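Local coordinates for DUF1881 domain-containing protein (Neurospora crassa, PDB 5Z6D) that is of uncertain function but joins a betagamma-crystallin domain to an Ig-like domain, the interface between them apparently leaving the crystallin calcium site inoperative, at residues A[44-47]-A[48-52]; A[181-184]-A[185-188]. The protein carries 1 engineered substitution. All coordinates share one frame; numbering follows the deposited sequence.

Contact 1: A[44-47]-A[48-52]; sequences VAVG and ASAKV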
ATOM      1  N   VAL A  44       5.765 -16.679   9.319  1.00 20.66           N
ATOM      2  CA  VAL A  44       5.308 -17.004   7.962  1.00 21.09           C
ATOM      3  C   VAL A  44       6.469 -17.444   7.066  1.00 20.62           C
ATOM      4  O   VAL A  44       7.490 -16.758   6.952  1.00 22.77           O
ATOM      5  CB  VAL A  44       4.557 -15.811   7.314  1.00 20.97           C
ATOM      6  CG1 VAL A  44       5.439 -14.557   7.229  1.00 21.87           C
ATOM      7  CG2 VAL A  44       4.002 -16.202   5.930  1.00 18.45           C
ATOM      8  N   ALA A  45       6.306 -18.620   6.462  1.00 21.09           N
ATOM      9  CA  ALA A  45       7.234 -19.103   5.450  1.00 23.26           C
ATOM     10  C   ALA A  45       6.737 -18.690   4.086  1.00 23.39           C
ATOM     11  O   ALA A  45       5.563 -18.890   3.759  1.00 25.16           O
ATOM     12  CB  ALA A  45       7.381 -20.615   5.530  1.00 26.93           C
ATOM     13  N   VAL A  46       7.625 -18.117   3.288  1.00 23.90           N
ATOM     14  CA  VAL A  46       7.229 -17.593   1.991  1.00 26.39           C
ATOM     15  C   VAL A  46       7.916 -18.345   0.877  1.00 26.93           C
ATOM     16  O   VAL A  46       9.138 -18.437   0.840  1.00 31.22           O
ATOM     17  CB  VAL A  46       7.554 -16.103   1.873  1.00 25.18           C
ATOM     18  CG1 VAL A  46       7.213 -15.584   0.474  1.00 24.65           C
ATOM     19  CG2 VAL A  46       6.797 -15.333   2.939  1.00 20.96           C
ATOM     20  N   GLY A  47       7.113 -18.900  -0.022  1.00 26.74           N
ATOM     21  CA  GLY A  47       7.638 -19.606  -1.171  1.00 30.80           C
ATOM     22  C   GLY A  47       8.497 -18.705  -2.023  1.00 28.50           C
ATOM     23  O   GLY A  47       8.356 -17.475  -2.012  1.00 29.68           O
ATOM     24  N   ALA A  48       9.386 -19.321  -2.792  1.00 30.26           N
ATOM     25  CA  ALA A  48      10.378 -18.590  -3.581  1.00 28.20           C
ATOM     26  C   ALA A  48       9.788 -17.678  -4.668  1.00 33.67           C
ATOM     27  O   ALA A  48      10.437 -16.732  -5.112  1.00 36.72           O
ATOM     28  CB  ALA A  48      11.343 -19.586  -4.212  1.00 33.54           C
ATOM     29  N   SER A  49       8.569 -17.975  -5.105  1.00 29.92           N
ATOM     30  CA  SER A  49       7.932 -17.189  -6.152  1.00 36.50           C
ATOM     31  C   SER A  49       6.712 -16.456  -5.611  1.00 40.55           C
ATOM     32  O   SER A  49       5.925 -15.889  -6.374  1.00 41.77           O
ATOM     33  CB  SER A  49       7.528 -18.078  -7.325  1.00 37.63           C
ATOM     34  OG  SER A  49       8.673 -18.658  -7.929  1.00 40.68           O
ATOM     35  N   ALA A  50       6.561 -16.484  -4.292  1.00 35.05           N
ATOM     36  CA  ALA A  50       5.425 -15.855  -3.642  1.00 24.05           C
ATOM     37  C   ALA A  50       5.870 -14.621  -2.865  1.00 20.05           C
ATOM     38  O   ALA A  50       7.065 -14.363  -2.668  1.00 23.18           O
ATOM     39  CB  ALA A  50       4.729 -16.835  -2.725  1.00 23.32           C
ATOM     40  N   LYS A  51       4.884 -13.864  -2.416  1.00 17.65           N
ATOM     41  CA  LYS A  51       5.111 -12.674  -1.631  1.00 18.78           C
ATOM     42  C   LYS A  51       3.793 -12.371  -0.930  1.00 17.99           C
ATOM     43  O   LYS A  51       2.729 -12.679  -1.465  1.00 17.96           O
ATOM     44  CB  LYS A  51       5.568 -11.544  -2.544  1.00 30.07           C
ATOM     45  CG  LYS A  51       5.425 -10.145  -2.051  1.00 26.84           C
ATOM     46  CD  LYS A  51       5.814  -9.245  -3.210  1.00 25.50           C
ATOM     47  CE  LYS A  51       5.796  -7.801  -2.861  1.00 33.58           C
ATOM     48  NZ  LYS A  51       6.430  -7.060  -3.974  1.00 34.19           N
ATOM     49  N   VAL A  52       3.843 -11.827   0.286  1.00 17.27           N
ATOM     50  CA  VAL A  52       2.613 -11.440   0.971  1.00 16.81           C
ATOM     51  C   VAL A  52       2.549  -9.934   1.106  1.00 18.85           C
ATOM     52  O   VAL A  52       3.515  -9.301   1.544  1.00 17.78           O
ATOM     53  CB  VAL A  52       2.496 -12.039   2.379  1.00 15.58           C
ATOM     54  CG1 VAL A  52       1.151 -11.665   3.007  1.00 18.87           C
ATOM     55  CG2 VAL A  52       2.663 -13.548   2.355  1.00 21.36           C
TER
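Val46 and Ala50 meet just inside a tight chain reversal, with one methyl of the valine set against the backbone and CB of the alanine. Val46 carries CG1 anti to its own N (chi1 176°), and this branch reaches across the turn to 3.4 Å from Ala50 O. Val46 CG1 also lies 4.2 Å from Ala50 CB, an apolar contact of branch against single methyl. Ala50 turns its CB toward 44-47, within 3.8 Å of Gly47 O, so it rests against the backbone as well as against Val46. The reversal is a type I beta turn from Gly47 to Ala50. It is closed by a hydrogen bond from Ala50 N to Gly47 O of 3.1 Å that is fairly straight at the hydrogen (159°); the donor sits well above the carbonyl plane. Lys51 starts out away from 44-47, and its NZ is held by Thr90 O. Strand 43-46 pairs with strand 9-13 in one sheet, while strand 50-55 lies between strands 82-87 and 64-67 in another, so the turn links two sheets of the betagamma-crystallin domain and does not close a hairpin. Within the sheets Val44 packs on Phe12 and Val52 on Phe83; from one sheet to the other, Ala50 and Val52 both reach Val10 of strand 9-13.

Contact 2: A[181-184]-A[185-188]; sequences HWPK and QLKS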
ATOM      1  N   HIS A 181      -6.107  14.980 -15.455  1.00 30.63           N
ATOM      2  CA  HIS A 181      -6.920  14.871 -14.247  1.00 29.30           C
ATOM      3  C   HIS A 181      -6.072  14.855 -12.970  1.00 26.00           C
ATOM      4  O   HIS A 181      -6.597  14.998 -11.860  1.00 24.88           O
ATOM      5  CB  HIS A 181      -7.809  13.631 -14.316  1.00 40.31           C
ATOM      6  CG  HIS A 181      -8.957  13.777 -15.266  1.00 51.56           C
ATOM      7  ND1 HIS A 181      -9.866  14.810 -15.178  1.00 53.44           N
ATOM      8  CD2 HIS A 181      -9.336  13.030 -16.329  1.00 54.96           C
ATOM      9  CE1 HIS A 181     -10.758  14.690 -16.145  1.00 56.81           C
ATOM     10  NE2 HIS A 181     -10.460  13.619 -16.858  1.00 56.68           N
ATOM     11  N   TRP A 182      -4.763  14.723 -13.133  1.00 24.96           N
ATOM     12  CA  TRP A 182      -3.852  14.836 -11.996  1.00 26.90           C
ATOM     13  C   TRP A 182      -3.789  16.292 -11.549  1.00 29.95           C
ATOM     14  O   TRP A 182      -3.513  17.177 -12.365  1.00 27.90           O
ATOM     15  CB  TRP A 182      -2.462  14.326 -12.363  1.00 29.83           C
ATOM     16  CG  TRP A 182      -1.410  14.573 -11.315  1.00 28.48           C
ATOM     17  CD1 TRP A 182      -0.533  15.625 -11.258  1.00 29.73           C
ATOM     18  CD2 TRP A 182      -1.113  13.742 -10.188  1.00 25.89           C
ATOM     19  NE1 TRP A 182       0.289  15.498 -10.157  1.00 32.46           N
ATOM     20  CE2 TRP A 182      -0.043  14.343  -9.486  1.00 23.66           C
ATOM     21  CE3 TRP A 182      -1.642  12.543  -9.699  1.00 30.21           C
ATOM     22  CZ2 TRP A 182       0.501  13.791  -8.330  1.00 23.89           C
ATOM     23  CZ3 TRP A 182      -1.100  11.995  -8.549  1.00 33.41           C
ATOM     24  CH2 TRP A 182      -0.043  12.622  -7.876  1.00 29.43           C
ATOM     25  N   PRO A 183      -4.055  16.547 -10.256  1.00 25.67           N
ATOM     26  CA  PRO A 183      -4.069  17.915  -9.726  1.00 27.76           C
ATOM     27  C   PRO A 183      -2.733  18.624  -9.937  1.00 28.96           C
ATOM     28  O   PRO A 183      -1.694  18.102  -9.526  1.00 25.10           O
ATOM     29  CB  PRO A 183      -4.358  17.712  -8.235  1.00 26.16           C
ATOM     30  CG  PRO A 183      -5.076  16.409  -8.166  1.00 25.91           C
ATOM     31  CD  PRO A 183      -4.441  15.557  -9.236  1.00 25.17           C
ATOM     32  N   LYS A 184      -2.756  19.791 -10.576  1.00 24.75           N
ATOM     33  CA  LYS A 184      -1.517  20.509 -10.846  1.00 33.57           C
ATOM     34  C   LYS A 184      -0.844  20.947  -9.548  1.00 30.68           C
ATOM     35  O   LYS A 184       0.350  21.239  -9.525  1.00 29.43           O
ATOM     36  CB  LYS A 184      -1.777  21.718 -11.743  1.00 38.20           C
ATOM     37  CG  LYS A 184      -2.398  21.363 -13.085  1.00 50.45           C
ATOM     38  CD  LYS A 184      -2.513  22.581 -13.984  1.00 56.51           C
ATOM     39  CE  LYS A 184      -3.116  22.223 -15.334  1.00 60.36           C
ATOM     40  NZ  LYS A 184      -4.577  21.936 -15.254  1.00 63.95           N
ATOM     41  N   GLN A 185      -1.620  20.986  -8.469  1.00 26.56           N
ATOM     42  CA  GLN A 185      -1.089  21.314  -7.151  1.00 24.10           C
ATOM     43  C   GLN A 185      -0.181  20.247  -6.556  1.00 24.45           C
ATOM     44  O   GLN A 185       0.482  20.505  -5.562  1.00 24.56           O
ATOM     45  CB  GLN A 185      -2.230  21.567  -6.167  1.00 21.69           C
ATOM     46  CG  GLN A 185      -3.068  22.796  -6.480  1.00 23.22           C
ATOM     47  CD  GLN A 185      -4.273  22.468  -7.339  1.00 28.04           C
ATOM     48  OE1 GLN A 185      -4.305  21.449  -8.026  1.00 26.14           O
ATOM     49  NE2 GLN A 185      -5.278  23.331  -7.298  1.00 24.74           N
ATOM     50  N   LEU A 186      -0.180  19.051  -7.137  1.00 21.58           N
ATOM     51  CA  LEU A 186       0.625  17.943  -6.622  1.00 20.99           C
ATOM     52  C   LEU A 186       1.788  17.607  -7.545  1.00 24.35           C
ATOM     53  O   LEU A 186       1.677  17.714  -8.766  1.00 26.68           O
ATOM     54  CB  LEU A 186      -0.234  16.694  -6.444  1.00 18.68           C
ATOM     55  CG  LEU A 186      -1.437  16.755  -5.509  1.00 20.26           C
ATOM     56  CD1 LEU A 186      -2.252  15.462  -5.581  1.00 22.13           C
ATOM     57  CD2 LEU A 186      -0.971  17.045  -4.079  1.00 18.28           C
ATOM     58  N   LYS A 187       2.890  17.176  -6.947  1.00 23.94           N
ATOM     59  CA  LYS A 187       4.012  16.619  -7.696  1.00 26.04           C
ATOM     60  C   LYS A 187       4.353  15.238  -7.159  1.00 26.73           C
ATOM     61  O   LYS A 187       4.474  15.064  -5.960  1.00 28.42           O
ATOM     62  CB  LYS A 187       5.230  17.536  -7.593  1.00 33.13           C
ATOM     63  CG  LYS A 187       5.616  18.209  -8.895  1.00 54.53           C
ATOM     64  CD  LYS A 187       6.291  17.228  -9.840  1.00 63.46           C
ATOM     65  CE  LYS A 187       6.835  17.934 -11.069  1.00 69.08           C
ATOM     66  NZ  LYS A 187       7.677  17.024 -11.888  1.00 69.80           N
ATOM     67  N   SER A 188       4.514  14.250  -8.032  1.00 25.42           N
ATOM     68  CA  SER A 188       4.957  12.944  -7.565  1.00 20.91           C
ATOM     69  C   SER A 188       6.440  12.779  -7.841  1.00 23.74           C
ATOM     70  O   SER A 188       6.960  13.278  -8.840  1.00 25.01           O
ATOM     71  CB  SER A 188       4.152  11.815  -8.216  1.00 30.88           C
ATOM     72  OG  SER A 188       4.462  11.671  -9.587  1.00 43.03           O
TER
HETATM   73  O   HOH W   1       2.887  19.604 -10.492  1.00 50.80           O
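Trp182 is brought over Leu186 by a first torsion that sets its CG anti to the backbone N (chi1 172°), while Leu186 places CG anti to its carbonyl carbon (chi1 -59°), and the two side chains cross at about a right angle. The indole thereby reaches the strand backbone: Trp182 NE1 donates to Leu186 O at 3.0 Å, with 151° at the hydrogen. The acceptor is tilted from the ring plane, and NE1 lies above the carbonyl plane. Further round the ring, Trp182 CZ2 packs 3.5 Å from Leu186 CB. Leu186 CD1 and Pro183 CD share one face of the indole, both offset toward its rim. Pro183 CG touches Leu186 CD1 at 3.9 Å. A water donates to Leu186 O at 2.8 Å and also to Lys184 O, so two donors grip the leucine carbonyl. With an alanine at Trp182 the indole N-H is gone, and Leu186 O would probably be left to the water while a gap opens beside Leu186 CB. Gln185 bends at chi2, and its NE2 bonds to Lys204 O and Ser206 OG. Leu186 N donates to Pro183 O at 3.0 Å, closing a type I beta turn from Pro183 to Leu186. The turn leads into edge strand 186-190, and the apolar contacts of Pro183 with Val147 and of Leu186 with Val149 place it between the facing sheets of an Ig-like beta sandwich.

In the fold
Contacts 1 and 2 lie in different domains, with centres 36 Å apart and nearest atoms about 19 Å apart, so neither touches the other. Their centres stand about 18 and 20 Å from the centre of the chain, on opposite sides of it, as expected when each domain holds one. Both are built on a type I turn, one running sheet to sheet and the other loop to edge strand. The calcium-site residues Asp39, Gln56, Gly79 and Ser81 lie in the betagamma-crystallin domain, as does contact 1, yet both contacts lie away from that site. Neither contact supplies a calcium ligand.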